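Local coordinates for malonyl coenzyme A-acyl carrier protein transacylase (Helicobacter pylori, PDB 2H1Y) that probably catalyses transfer of the malonyl group from malonyl-CoA to the holo form of the acyl carrier protein, supplying malonyl-ACP, at residues K31-G36 with I302-N307; E42-A47 with S80-Q85; L148-E153 with M195-V200; L224-L229 with K251-L256; S272-V277 with R295-P300. All blocks are in the same frame, centred on the assembly; numbering follows the deposited sequence.

Interaction 1 of 5, residues K31-G36 with I302-N307; sequences KSFYEG and ISVGDN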
# COMPACT_ATOMS: atom_id res chain seq x y z
N LYS A 31 -17.04 -6.39 1.76
CA LYS A 31 -18.39 -6.94 1.90
C LYS A 31 -19.26 -6.07 2.80
O LYS A 31 -20.33 -5.61 2.37
CB LYS A 31 -18.31 -8.38 2.44
CG LYS A 31 -19.53 -9.27 2.14
CD LYS A 31 -19.12 -10.75 1.98
CE LYS A 31 -20.29 -11.74 2.17
NZ LYS A 31 -21.47 -11.40 1.30
N SER A 32 -18.79 -5.83 4.02
CA SER A 32 -19.51 -5.05 5.01
C SER A 32 -19.93 -3.68 4.47
O SER A 32 -21.08 -3.26 4.66
CB SER A 32 -18.67 -4.91 6.28
OG SER A 32 -19.26 -4.02 7.19
N PHE A 33 -19.01 -3.00 3.79
CA PHE A 33 -19.31 -1.70 3.19
C PHE A 33 -20.46 -1.81 2.20
O PHE A 33 -21.48 -1.10 2.31
CB PHE A 33 -18.09 -1.13 2.44
CG PHE A 33 -17.03 -0.53 3.33
CD1 PHE A 33 -15.69 -0.57 2.95
CD2 PHE A 33 -17.36 0.07 4.55
CE1 PHE A 33 -14.70 -0.02 3.74
CE2 PHE A 33 -16.36 0.64 5.36
CZ PHE A 33 -15.03 0.59 4.95
N TYR A 34 -20.27 -2.70 1.22
CA TYR A 34 -21.19 -2.97 0.13
C TYR A 34 -22.63 -3.09 0.58
O TYR A 34 -23.52 -2.49 -0.02
CB TYR A 34 -20.77 -4.26 -0.57
CG TYR A 34 -21.60 -4.63 -1.79
CD1 TYR A 34 -22.62 -5.59 -1.71
CD2 TYR A 34 -21.37 -4.02 -3.02
CE1 TYR A 34 -23.38 -5.93 -2.83
CE2 TYR A 34 -22.11 -4.36 -4.14
CZ TYR A 34 -23.12 -5.31 -4.04
OH TYR A 34 -23.85 -5.64 -5.16
N GLU A 35 -22.86 -3.87 1.64
CA GLU A 35 -24.21 -4.15 2.14
C GLU A 35 -24.82 -3.04 2.97
O GLU A 35 -26.03 -2.89 3.00
CB GLU A 35 -24.24 -5.46 2.91
CG GLU A 35 -24.60 -6.62 2.03
CD GLU A 35 -23.80 -7.88 2.35
OE1 GLU A 35 -23.20 -7.94 3.45
OE2 GLU A 35 -23.78 -8.80 1.49
N GLY A 36 -23.98 -2.27 3.66
CA GLY A 36 -24.48 -1.19 4.51
C GLY A 36 -24.69 0.15 3.80
O GLY A 36 -25.35 1.05 4.34
N ILE A 302 -7.18 3.68 14.24
CA ILE A 302 -8.48 3.07 14.02
C ILE A 302 -8.46 2.53 12.60
O ILE A 302 -8.13 3.27 11.67
CB ILE A 302 -9.61 4.11 14.13
CG1 ILE A 302 -9.62 4.72 15.52
CG2 ILE A 302 -10.97 3.48 13.78
CD1 ILE A 302 -9.62 6.19 15.49
N SER A 303 -8.78 1.26 12.44
CA SER A 303 -8.83 0.68 11.11
C SER A 303 -10.24 0.80 10.57
O SER A 303 -11.20 0.48 11.25
CB SER A 303 -8.29 -0.77 11.05
OG SER A 303 -8.62 -1.51 12.22
N VAL A 304 -10.36 1.32 9.36
CA VAL A 304 -11.65 1.57 8.75
C VAL A 304 -11.76 0.65 7.53
O VAL A 304 -11.48 1.06 6.39
CB VAL A 304 -11.79 3.04 8.31
CG1 VAL A 304 -13.21 3.35 7.84
CG2 VAL A 304 -11.36 3.99 9.46
N GLY A 305 -12.15 -0.59 7.78
CA GLY A 305 -12.39 -1.53 6.69
C GLY A 305 -13.79 -2.10 6.72
O GLY A 305 -14.21 -2.80 5.79
N ASP A 306 -14.52 -1.75 7.79
CA ASP A 306 -15.75 -2.39 8.23
C ASP A 306 -16.75 -1.29 8.42
O ASP A 306 -16.35 -0.14 8.57
CB ASP A 306 -15.55 -2.95 9.65
CG ASP A 306 -15.01 -4.34 9.66
OD1 ASP A 306 -15.39 -5.16 8.80
OD2 ASP A 306 -14.21 -4.64 10.58
N ASN A 307 -18.02 -1.64 8.49
CA ASN A 307 -18.99 -0.68 8.99
C ASN A 307 -18.73 -0.32 10.47
O ASN A 307 -18.96 0.81 10.91
CB ASN A 307 -20.42 -1.18 8.80
CG ASN A 307 -21.44 -0.07 8.97
OD1 ASN A 307 -21.10 1.13 8.96
ND2 ASN A 307 -22.72 -0.46 9.11
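Ser32 and Phe33 of helix 31-36 face the turn after strand 301-304, with the CA atoms of Ser32 and Asp306 5.6 Å apart. One hydrogen bond crosses between the two segments. The backbone N of Asn307 donates to Ser32 OG at 3.0 Å, and the bond is fairly straight at 160°. The chi1 of Ser32 (172°) holds OG opposite its backbone nitrogen, on the side where Asn307 lies. Asn307 is the first residue of helix 307-320. The Ser32 hydroxyl therefore satisfies a first-turn N-H, while the Asp306 side chain, at the N-cap position, makes no capping bond.

Phe33 is buried and covers the largest share of the contact. Across this contact its ring lies mainly along the backbone of residues 304-306. Gly305 O stands over one ring face, 3.5 Å above the plane and toward the rim. Val304 O lies at the ring edge, in plane. Phe33 CE2 reaches Asp306 O at 3.3 Å. The nearest side-chain carbon is Val304 CG1, 4.4 Å from Phe33 CZ. Phe33 also touches Val79, Ile82, Ala83 and Leu86 of helix 69-90. The ring is thus a wedge between that helix and the turn.

Strand 301-304 is an outermost strand of the mixed sheet. The contact packs a short helix on the strand-to-helix turn at that edge, within the alpha/beta core of the FabD acyltransferase fold.

Interaction 2 of 5, residues E42-A47 with S80-Q85; sequences ELFERA and SYIAYQ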
# COMPACT_ATOMS: atom_id res chain seq x y z
N GLU A 42 -22.50 1.31 -5.48
CA GLU A 42 -22.33 2.01 -6.73
C GLU A 42 -20.88 1.98 -7.24
O GLU A 42 -20.63 1.91 -8.44
CB GLU A 42 -22.84 3.43 -6.57
CG GLU A 42 -22.80 4.29 -7.81
CD GLU A 42 -23.19 5.71 -7.49
OE1 GLU A 42 -22.71 6.64 -8.17
OE2 GLU A 42 -23.97 5.91 -6.52
N LEU A 43 -19.94 2.03 -6.31
CA LEU A 43 -18.55 2.08 -6.70
C LEU A 43 -18.08 0.71 -7.16
O LEU A 43 -17.26 0.60 -8.07
CB LEU A 43 -17.67 2.67 -5.59
CG LEU A 43 -17.93 4.15 -5.25
CD1 LEU A 43 -17.53 4.45 -3.82
CD2 LEU A 43 -17.25 5.13 -6.23
N PHE A 44 -18.62 -0.34 -6.55
CA PHE A 44 -18.40 -1.70 -7.03
C PHE A 44 -18.82 -1.88 -8.50
O PHE A 44 -18.09 -2.48 -9.29
CB PHE A 44 -19.06 -2.74 -6.13
CG PHE A 44 -18.15 -3.29 -5.08
CD1 PHE A 44 -18.16 -2.78 -3.79
CD2 PHE A 44 -17.24 -4.29 -5.39
CE1 PHE A 44 -17.30 -3.27 -2.83
CE2 PHE A 44 -16.37 -4.79 -4.45
CZ PHE A 44 -16.40 -4.28 -3.16
N GLU A 45 -20.00 -1.35 -8.84
CA GLU A 45 -20.50 -1.40 -10.23
C GLU A 45 -19.58 -0.64 -11.16
O GLU A 45 -19.09 -1.20 -12.15
CB GLU A 45 -21.93 -0.85 -10.32
CG GLU A 45 -22.99 -1.85 -10.80
CD GLU A 45 -23.09 -3.14 -9.96
OE1 GLU A 45 -23.86 -4.03 -10.37
OE2 GLU A 45 -22.42 -3.28 -8.91
N ARG A 46 -19.34 0.63 -10.83
CA ARG A 46 -18.40 1.47 -11.57
C ARG A 46 -17.07 0.76 -11.79
O ARG A 46 -16.51 0.80 -12.91
CB ARG A 46 -18.18 2.79 -10.84
CG ARG A 46 -19.26 3.82 -11.05
CD ARG A 46 -18.60 5.17 -11.26
NE ARG A 46 -18.76 6.07 -10.12
CZ ARG A 46 -17.92 7.07 -9.83
NH1 ARG A 46 -16.84 7.28 -10.57
NH2 ARG A 46 -18.17 7.85 -8.78
N ALA A 47 -16.57 0.10 -10.74
CA ALA A 47 -15.34 -0.68 -10.80
C ALA A 47 -15.45 -1.88 -11.75
O ALA A 47 -14.59 -2.07 -12.61
CB ALA A 47 -14.91 -1.13 -9.39
N SER A 80 -10.05 0.89 0.00
CA SER A 80 -9.52 2.17 0.50
C SER A 80 -10.37 3.36 0.05
O SER A 80 -10.73 4.22 0.86
CB SER A 80 -8.08 2.37 0.08
OG SER A 80 -7.23 1.48 0.77
N TYR A 81 -10.70 3.39 -1.25
CA TYR A 81 -11.50 4.47 -1.85
C TYR A 81 -12.83 4.57 -1.15
O TYR A 81 -13.23 5.66 -0.75
CB TYR A 81 -11.71 4.26 -3.36
CG TYR A 81 -12.33 5.44 -4.05
CD1 TYR A 81 -13.73 5.54 -4.18
CD2 TYR A 81 -11.54 6.49 -4.56
CE1 TYR A 81 -14.31 6.62 -4.79
CE2 TYR A 81 -12.12 7.59 -5.19
CZ TYR A 81 -13.51 7.65 -5.30
OH TYR A 81 -14.14 8.72 -5.91
N ILE A 82 -13.51 3.43 -1.01
CA ILE A 82 -14.84 3.38 -0.39
C ILE A 82 -14.79 3.81 1.08
O ILE A 82 -15.57 4.67 1.51
CB ILE A 82 -15.53 1.99 -0.55
CG1 ILE A 82 -15.84 1.73 -2.02
CG2 ILE A 82 -16.79 1.92 0.28
CD1 ILE A 82 -16.26 0.33 -2.34
N ALA A 83 -13.87 3.22 1.83
CA ALA A 83 -13.58 3.66 3.20
C ALA A 83 -13.47 5.17 3.28
O ALA A 83 -14.06 5.79 4.17
CB ALA A 83 -12.32 3.01 3.71
N TYR A 84 -12.72 5.77 2.35
CA TYR A 84 -12.51 7.22 2.35
C TYR A 84 -13.80 8.04 2.10
O TYR A 84 -14.10 8.97 2.85
CB TYR A 84 -11.44 7.62 1.34
CG TYR A 84 -11.13 9.10 1.39
CD1 TYR A 84 -11.99 10.04 0.79
CD2 TYR A 84 -9.97 9.57 2.01
CE1 TYR A 84 -11.69 11.41 0.82
CE2 TYR A 84 -9.67 10.90 2.05
CZ TYR A 84 -10.54 11.82 1.46
OH TYR A 84 -10.22 13.15 1.52
N GLN A 85 -14.54 7.68 1.05
CA GLN A 85 -15.83 8.32 0.72
C GLN A 85 -16.86 8.25 1.86
O GLN A 85 -17.42 9.28 2.27
CB GLN A 85 -16.43 7.67 -0.53
CG GLN A 85 -15.62 7.84 -1.80
CD GLN A 85 -15.09 9.27 -1.99
OE1 GLN A 85 -13.94 9.45 -2.36
NE2 GLN A 85 -15.93 10.27 -1.73
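Leu43 of helix 38-51 points at Tyr81 and Ile82 of helix 69-90 and carries most of the contact. Leu43 CB already lies near Ile82, 4.1 Å from Ile82 CG1. With chi1 at -66°, CG turns opposite the carbonyl carbon and the chain runs on toward the second helix. There the two methyls divide the work. Leu43 CD1 sits 3.7 Å from Ile82 CG1 and also lies at the edge of the Tyr81 ring, in its plane. Leu43 CD2 comes to the ring from an oblique direction and meets Tyr81 CE1 at 3.6 Å. The Leu43 side chain crosses that of Tyr81 at about a right angle, whereas it slides past Ile82 in the opposite direction.

Ile82 has a second partner. Ile82 CD1 meets Phe44 CE1 at 3.8 Å, again with the side chains crossing almost perpendicularly. Gln85 adds little to the cross-helix packing. However, Gln85 OE1 lies 3.5 Å above one face of the Tyr81 ring, toward the rim.

No hydrogen bond crosses between the segments. Neighbouring helices add to the packing. Phe119 of helix 119-137 touches Leu43 and Tyr81. Phe44 meets Phe60 and Leu59 of helix 55-60, and stacks edge-to-face with Tyr34.

The axes of the two short segments approach to 11.1 Å and run roughly antiparallel, at 147°. This is a wide helix pair, with the gap filled by large side chains. It is plain apolar packing in the helical part of the alpha/beta acyltransferase domain.

Interaction 3 of 5, residues L148-E153 with M195-V200; sequences LGVSEE and MGAKRV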
# COMPACT_ATOMS: atom_id res chain seq x y z
N LEU A 148 12.47 -11.69 9.95
CA LEU A 148 12.08 -11.13 11.24
C LEU A 148 13.21 -11.18 12.24
O LEU A 148 13.75 -12.25 12.52
CB LEU A 148 10.88 -11.88 11.79
CG LEU A 148 9.73 -11.03 12.32
CD1 LEU A 148 8.55 -11.11 11.31
CD2 LEU A 148 9.31 -11.54 13.70
N GLY A 149 13.58 -10.03 12.78
CA GLY A 149 14.56 -9.98 13.85
C GLY A 149 16.01 -9.72 13.50
O GLY A 149 16.86 -9.68 14.40
N VAL A 150 16.32 -9.56 12.22
CA VAL A 150 17.66 -9.10 11.83
C VAL A 150 17.64 -7.60 11.55
O VAL A 150 16.69 -7.07 10.96
CB VAL A 150 18.20 -9.84 10.61
CG1 VAL A 150 19.65 -9.43 10.34
CG2 VAL A 150 18.10 -11.34 10.80
N SER A 151 18.71 -6.93 11.98
CA SER A 151 18.84 -5.48 11.87
C SER A 151 18.70 -4.96 10.43
O SER A 151 19.17 -5.58 9.47
CB SER A 151 20.19 -5.07 12.42
OG SER A 151 20.29 -3.66 12.45
N GLU A 152 18.06 -3.81 10.29
CA GLU A 152 17.96 -3.16 8.99
C GLU A 152 19.35 -2.98 8.32
O GLU A 152 19.51 -3.25 7.12
CB GLU A 152 17.23 -1.81 9.15
CG GLU A 152 17.17 -0.99 7.88
CD GLU A 152 17.09 0.51 8.12
OE1 GLU A 152 17.43 0.96 9.24
OE2 GLU A 152 16.70 1.24 7.17
N GLU A 153 20.35 -2.56 9.09
CA GLU A 153 21.70 -2.32 8.55
C GLU A 153 22.44 -3.61 8.17
O GLU A 153 23.18 -3.64 7.18
CB GLU A 153 22.56 -1.43 9.45
CG GLU A 153 22.12 -1.31 10.91
CD GLU A 153 20.85 -0.44 11.12
OE1 GLU A 153 20.93 0.82 11.07
OE2 GLU A 153 19.76 -1.03 11.34
N MET A 195 22.40 -14.98 11.93
CA MET A 195 22.36 -13.55 12.21
C MET A 195 21.23 -13.21 13.19
O MET A 195 21.12 -12.09 13.67
CB MET A 195 22.19 -12.75 10.91
CG MET A 195 23.35 -12.81 9.93
SD MET A 195 23.04 -11.88 8.38
CE MET A 195 23.21 -10.20 8.96
N GLY A 196 20.38 -14.20 13.48
CA GLY A 196 19.32 -14.06 14.47
C GLY A 196 17.90 -14.00 13.94
O GLY A 196 16.98 -13.60 14.66
N ALA A 197 17.70 -14.38 12.68
CA ALA A 197 16.36 -14.40 12.13
C ALA A 197 15.50 -15.38 12.92
O ALA A 197 15.79 -16.58 12.96
CB ALA A 197 16.37 -14.77 10.66
N LYS A 198 14.45 -14.87 13.54
CA LYS A 198 13.47 -15.68 14.27
C LYS A 198 12.40 -16.29 13.36
O LYS A 198 11.71 -17.21 13.78
CB LYS A 198 12.83 -14.87 15.41
CG LYS A 198 13.78 -13.88 16.09
CD LYS A 198 13.49 -13.67 17.58
CE LYS A 198 13.22 -12.19 17.91
NZ LYS A 198 14.22 -11.22 17.35
N ARG A 199 12.29 -15.81 12.13
CA ARG A 199 11.26 -16.29 11.19
C ARG A 199 11.57 -15.85 9.77
O ARG A 199 11.94 -14.69 9.55
CB ARG A 199 9.87 -15.74 11.59
CG ARG A 199 8.67 -16.40 10.91
CD ARG A 199 7.38 -16.26 11.75
NE ARG A 199 6.71 -14.96 11.58
CZ ARG A 199 5.58 -14.59 12.19
NH1 ARG A 199 4.96 -15.42 13.02
NH2 ARG A 199 5.05 -13.38 11.97
N VAL A 200 11.42 -16.76 8.81
CA VAL A 200 11.62 -16.41 7.40
C VAL A 200 10.51 -16.95 6.48
O VAL A 200 10.52 -18.12 6.08
CB VAL A 200 13.03 -16.80 6.87
CG1 VAL A 200 13.22 -16.34 5.46
CG2 VAL A 200 14.13 -16.21 7.71
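With chi1 at -174°, Val150 turns CG1 opposite its backbone nitrogen, toward Met195, and CG2 opposite its carbonyl carbon, toward Ala197. Met195 bends at its last torsion, chi3 74°, and this brings Met195 CE to 3.9 Å from Val150 CG1. The two side chains cross at about a right angle. Val150 CG2 rests on the other partner, 3.8 Å from Ala197 CB.

The backbones meet at Leu148. Lys198 N donates to Leu148 O at 2.9 Å, with an N-H...O angle of 150°, and approaches nearly along the C=O axis. Ala197 CA adds a C-H...O contact to Leu148 O at 3.4 Å. The return bond, Leu148 N to Arg199 O, is weak. Two glycines make the turns here: Gly149 has positive phi, and Gly196 ends its helix in a Schellman motif. Lys198 folds over Gly149, with Lys198 NZ 3.7 Å from Gly149 CA.

The contact lies at the surface, where strands 142-148 and 199-202 run antiparallel at one side of the four-stranded sheet. Helix 152-160 starts just beyond Val150, and helix 189-195 ends at Met195. Met195 also touches Ser154 and Leu158, joining the two helices beside the sheet.

Interaction 4 of 5, residues L224-L229 with K251-L256; sequences LLEKSL and KAVELL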
# COMPACT_ATOMS: atom_id res chain seq x y z
N LEU A 224 2.10 6.47 -18.07
CA LEU A 224 0.73 6.33 -17.57
C LEU A 224 0.35 7.32 -16.45
O LEU A 224 -0.79 7.78 -16.39
CB LEU A 224 0.46 4.89 -17.17
CG LEU A 224 0.18 3.91 -18.32
CD1 LEU A 224 -0.74 2.82 -17.78
CD2 LEU A 224 -0.47 4.57 -19.56
N LEU A 225 1.32 7.65 -15.59
CA LEU A 225 1.17 8.69 -14.56
C LEU A 225 0.95 10.10 -15.14
O LEU A 225 0.07 10.85 -14.68
CB LEU A 225 2.39 8.70 -13.63
CG LEU A 225 2.52 7.53 -12.64
CD1 LEU A 225 3.97 7.29 -12.23
CD2 LEU A 225 1.66 7.80 -11.43
N GLU A 226 1.77 10.46 -16.13
CA GLU A 226 1.67 11.75 -16.83
C GLU A 226 0.32 11.92 -17.49
O GLU A 226 -0.29 12.98 -17.40
CB GLU A 226 2.77 11.89 -17.89
CG GLU A 226 3.83 12.90 -17.51
CD GLU A 226 3.26 14.28 -17.38
OE1 GLU A 226 2.38 14.63 -18.20
OE2 GLU A 226 3.66 15.00 -16.45
N LYS A 227 -0.15 10.86 -18.12
CA LYS A 227 -1.43 10.86 -18.81
C LYS A 227 -2.62 10.83 -17.83
O LYS A 227 -3.70 11.29 -18.18
CB LYS A 227 -1.45 9.68 -19.77
CG LYS A 227 -2.63 9.54 -20.69
CD LYS A 227 -2.70 8.08 -21.16
CE LYS A 227 -3.98 7.78 -21.94
NZ LYS A 227 -4.51 6.44 -21.57
N SER A 228 -2.41 10.32 -16.62
CA SER A 228 -3.53 10.07 -15.70
C SER A 228 -3.71 11.05 -14.54
O SER A 228 -4.84 11.25 -14.06
CB SER A 228 -3.46 8.64 -15.15
OG SER A 228 -3.82 7.70 -16.14
N LEU A 229 -2.61 11.63 -14.07
CA LEU A 229 -2.65 12.55 -12.93
C LEU A 229 -3.16 13.94 -13.28
O LEU A 229 -2.73 14.56 -14.26
CB LEU A 229 -1.27 12.67 -12.28
CG LEU A 229 -0.60 11.41 -11.74
CD1 LEU A 229 0.87 11.69 -11.49
CD2 LEU A 229 -1.29 10.93 -10.47
N LYS A 251 5.99 15.98 -9.05
CA LYS A 251 6.58 15.21 -7.98
C LYS A 251 5.96 13.80 -7.86
O LYS A 251 6.67 12.80 -7.84
CB LYS A 251 6.48 16.00 -6.67
CG LYS A 251 7.64 16.97 -6.48
CD LYS A 251 8.89 16.19 -6.07
CE LYS A 251 10.13 17.04 -6.02
NZ LYS A 251 11.29 16.11 -5.87
N ALA A 252 4.63 13.73 -7.83
CA ALA A 252 3.96 12.43 -7.89
C ALA A 252 4.48 11.55 -9.03
O ALA A 252 4.85 10.39 -8.79
CB ALA A 252 2.45 12.60 -7.97
N VAL A 253 4.53 12.09 -10.26
CA VAL A 253 5.04 11.36 -11.44
C VAL A 253 6.40 10.80 -11.12
O VAL A 253 6.63 9.60 -11.28
CB VAL A 253 5.16 12.23 -12.75
CG1 VAL A 253 5.86 11.44 -13.89
CG2 VAL A 253 3.80 12.74 -13.24
N GLU A 254 7.28 11.67 -10.63
CA GLU A 254 8.63 11.30 -10.27
C GLU A 254 8.67 10.28 -9.12
O GLU A 254 9.37 9.27 -9.18
CB GLU A 254 9.42 12.56 -9.91
CG GLU A 254 10.85 12.28 -9.45
CD GLU A 254 11.55 13.49 -8.86
OE1 GLU A 254 11.17 14.65 -9.17
OE2 GLU A 254 12.50 13.28 -8.08
N LEU A 255 7.91 10.55 -8.06
CA LEU A 255 8.02 9.74 -6.85
C LEU A 255 7.30 8.37 -6.89
O LEU A 255 7.83 7.38 -6.35
CB LEU A 255 7.68 10.57 -5.61
CG LEU A 255 8.79 11.61 -5.37
CD1 LEU A 255 8.37 12.70 -4.44
CD2 LEU A 255 10.11 10.96 -4.89
N LEU A 256 6.13 8.30 -7.54
CA LEU A 256 5.46 7.02 -7.76
C LEU A 256 6.23 6.16 -8.76
O LEU A 256 6.01 4.95 -8.80
CB LEU A 256 4.01 7.21 -8.22
CG LEU A 256 2.99 7.71 -7.19
CD1 LEU A 256 1.61 7.89 -7.80
CD2 LEU A 256 2.89 6.80 -5.95
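Leu225 meets Val253 and Leu256 where helix 218-228 lies against helix 249-259. Leu225 CB is 4.3 Å from Val253 CG2. A chi1 of -72° sets CG beside the backbone nitrogen and sends both methyls toward the other helix. Leu225 CD1 touches the backbone, 3.6 Å from Val253 O. Leu225 CD2 meets Leu256 CD1, also at 3.6 Å, and the two leucines cross at about a right angle.

Glu226 is next and lies at the exposed border. With its chain bent at chi2, Glu226 OE2 comes 3.9 Å from Val253 CG2. This is a contact with a methyl, not a polar bond.

Leu229 closes the series. It is the first residue to leave helical geometry, but it still points at the partner helix. Leu229 CD1 touches Val253 CG2 at 3.6 Å and Ala252 CB at 4.0 Å. Val253 CG2 is thus bordered by Leu225, Glu226 and Leu229.

Lys249 NZ binds the carbonyls of both Glu226 and Leu229, tying the end of the first helix to the start of the second. Leu229 and Leu256 both also touch Val111 of helix 105-116.

The two segment axes come within 9.4 Å of each other, with 154° between their directions. Together they form an antiparallel helix pair, packed by aliphatic side chains against helix 105-116, which follows strand 99-102 in the alpha/beta core.

Interaction 5 of 5, residues S272-V277 with R295-P300; sequences SNNDRV and RLSNKP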
# COMPACT_ATOMS: atom_id res chain seq x y z
N SER A 272 9.56 10.04 11.04
CA SER A 272 9.69 11.46 10.68
C SER A 272 8.37 12.24 10.79
O SER A 272 8.35 13.45 10.64
CB SER A 272 10.26 11.61 9.26
OG SER A 272 11.46 10.85 9.09
N ASN A 273 7.26 11.55 11.08
CA ASN A 273 5.96 12.17 10.91
C ASN A 273 5.01 11.95 12.07
O ASN A 273 3.98 12.60 12.16
CB ASN A 273 5.33 11.74 9.59
CG ASN A 273 6.05 12.31 8.38
OD1 ASN A 273 5.80 13.45 7.98
ND2 ASN A 273 6.96 11.53 7.80
N ASN A 274 5.39 11.03 12.97
CA ASN A 274 4.58 10.66 14.13
C ASN A 274 4.26 11.81 15.10
O ASN A 274 3.21 11.80 15.76
CB ASN A 274 5.26 9.50 14.88
CG ASN A 274 4.41 8.96 16.02
OD1 ASN A 274 3.45 8.23 15.79
ND2 ASN A 274 4.75 9.34 17.24
N ASP A 275 5.15 12.80 15.17
CA ASP A 275 4.93 14.01 15.98
C ASP A 275 3.86 14.98 15.47
O ASP A 275 3.30 15.77 16.25
CB ASP A 275 6.26 14.75 16.17
CG ASP A 275 7.28 13.93 16.96
OD1 ASP A 275 6.96 12.79 17.39
OD2 ASP A 275 8.41 14.45 17.17
N ARG A 276 3.56 14.93 14.18
CA ARG A 276 2.65 15.92 13.58
C ARG A 276 1.17 15.57 13.77
O ARG A 276 0.30 16.35 13.38
CB ARG A 276 2.96 16.13 12.09
CG ARG A 276 4.47 16.15 11.74
CD ARG A 276 4.66 15.98 10.25
NE ARG A 276 3.82 16.92 9.52
CZ ARG A 276 3.53 16.84 8.23
NH1 ARG A 276 4.01 15.84 7.49
NH2 ARG A 276 2.75 17.75 7.66
N VAL A 277 0.87 14.41 14.34
CA VAL A 277 -0.55 14.01 14.55
C VAL A 277 -0.79 13.29 15.90
O VAL A 277 0.15 12.89 16.56
CB VAL A 277 -1.09 13.11 13.40
CG1 VAL A 277 -1.04 13.82 12.06
CG2 VAL A 277 -0.31 11.84 13.33
N ARG A 295 4.77 -1.35 16.71
CA ARG A 295 6.22 -1.33 16.94
C ARG A 295 6.86 0.04 16.63
O ARG A 295 8.04 0.24 16.87
CB ARG A 295 6.94 -2.40 16.10
CG ARG A 295 6.24 -3.76 15.93
CD ARG A 295 6.52 -4.74 17.08
NE ARG A 295 5.36 -4.76 17.98
CZ ARG A 295 5.32 -4.15 19.16
NH1 ARG A 295 6.40 -3.51 19.61
NH2 ARG A 295 4.21 -4.19 19.89
N LEU A 296 6.07 0.98 16.12
CA LEU A 296 6.61 2.23 15.58
C LEU A 296 6.12 3.51 16.25
O LEU A 296 6.73 4.56 16.08
CB LEU A 296 6.30 2.31 14.10
CG LEU A 296 7.11 1.41 13.20
CD1 LEU A 296 6.44 1.33 11.84
CD2 LEU A 296 8.57 1.91 13.11
N SER A 297 5.02 3.44 16.97
CA SER A 297 4.39 4.64 17.51
C SER A 297 3.45 4.27 18.64
O SER A 297 2.96 3.15 18.70
CB SER A 297 3.59 5.33 16.41
OG SER A 297 2.69 6.29 16.93
N ASN A 298 3.18 5.22 19.52
CA ASN A 298 2.23 5.00 20.62
C ASN A 298 0.87 5.60 20.37
O ASN A 298 -0.02 5.51 21.22
CB ASN A 298 2.81 5.52 21.92
CG ASN A 298 4.12 4.87 22.23
OD1 ASN A 298 4.19 3.63 22.31
ND2 ASN A 298 5.19 5.67 22.34
N LYS A 299 0.72 6.20 19.19
CA LYS A 299 -0.52 6.84 18.77
C LYS A 299 -1.45 5.80 18.21
O LYS A 299 -1.01 4.84 17.60
CB LYS A 299 -0.22 7.88 17.70
CG LYS A 299 0.99 8.76 18.01
CD LYS A 299 0.68 9.72 19.11
CE LYS A 299 1.85 10.70 19.34
NZ LYS A 299 1.90 11.69 18.25
N PRO A 300 -2.76 5.97 18.44
CA PRO A 300 -3.69 4.94 17.96
C PRO A 300 -3.90 4.96 16.44
O PRO A 300 -3.60 5.96 15.75
CB PRO A 300 -5.01 5.29 18.68
CG PRO A 300 -4.66 6.36 19.71
CD PRO A 300 -3.47 7.06 19.14
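Lys299 NZ reaches across to two backbone oxygens, Val277 O at 2.7 Å and Asn274 O at 2.8 Å. It meets the Val277 carbonyl almost end-on. It meets the Asn274 carbonyl obliquely, tilted 27° from its plane. The bends at chi2 (-72°) and chi4 carry the Lys299 chain across the Asn274 amide. Lys299 CG lies 3.4 Å from Asn274 OD1.

The same OD1 faces Ser297 OG. The modelled separation of Asn274 OD1 and Ser297 OG is 2.4 Å. That is very short for the hydrogen bond from the hydroxyl, and the exact distance is doubtful.

Ser297 also shapes its own loop. Ser297 OG accepts from Lys299 N at 3.0 Å, with an N-H...O angle of 165°, which makes an ST turn. The hydroxyl that faces Asn274 therefore also positions the residue that grips the carbonyls.

Further out, Arg276 NH1 donates to Asn273 OD1 at 3.0 Å, within the guanidinium plane, and Arg276 NH2 forms a salt bridge with Glu236. These bonds probably help fix residues 273-276, just before Val277. Phe280 of strand 279-283 touches Asn274 and Lys299.

Asp275 OD1 is 5.2 Å from Lys299 NZ, too far for a salt bridge. The ammonium is bonded to two neutral carbonyls here, which with the nearby carboxylate would probably favour its charged form. It links two surface loops through polar bonds.

In the fold
Interactions 2, 3, 4 and 5 follow one another in the sequence, all inside the loop closed by interaction 1. Interactions 1 and 2 are direct neighbours, their centres about 11 Å apart. Both involve helix 69-90: Phe33 touches its Ile82, and Tyr34 touches Phe44. Interaction 5 ends at Pro300, just before strand 301-304, most of which lies in interaction 1, yet their centres are about 25 Å apart. Interaction 4, a helix pair, and interaction 3, in the four-stranded sheet, lie about 22 Å and 38 Å from interaction 2 between centres. Four contacts therefore lie in the larger alpha/beta part and one in the smaller antiparallel-sheet part, the two parts of a FabD-type acyltransferase.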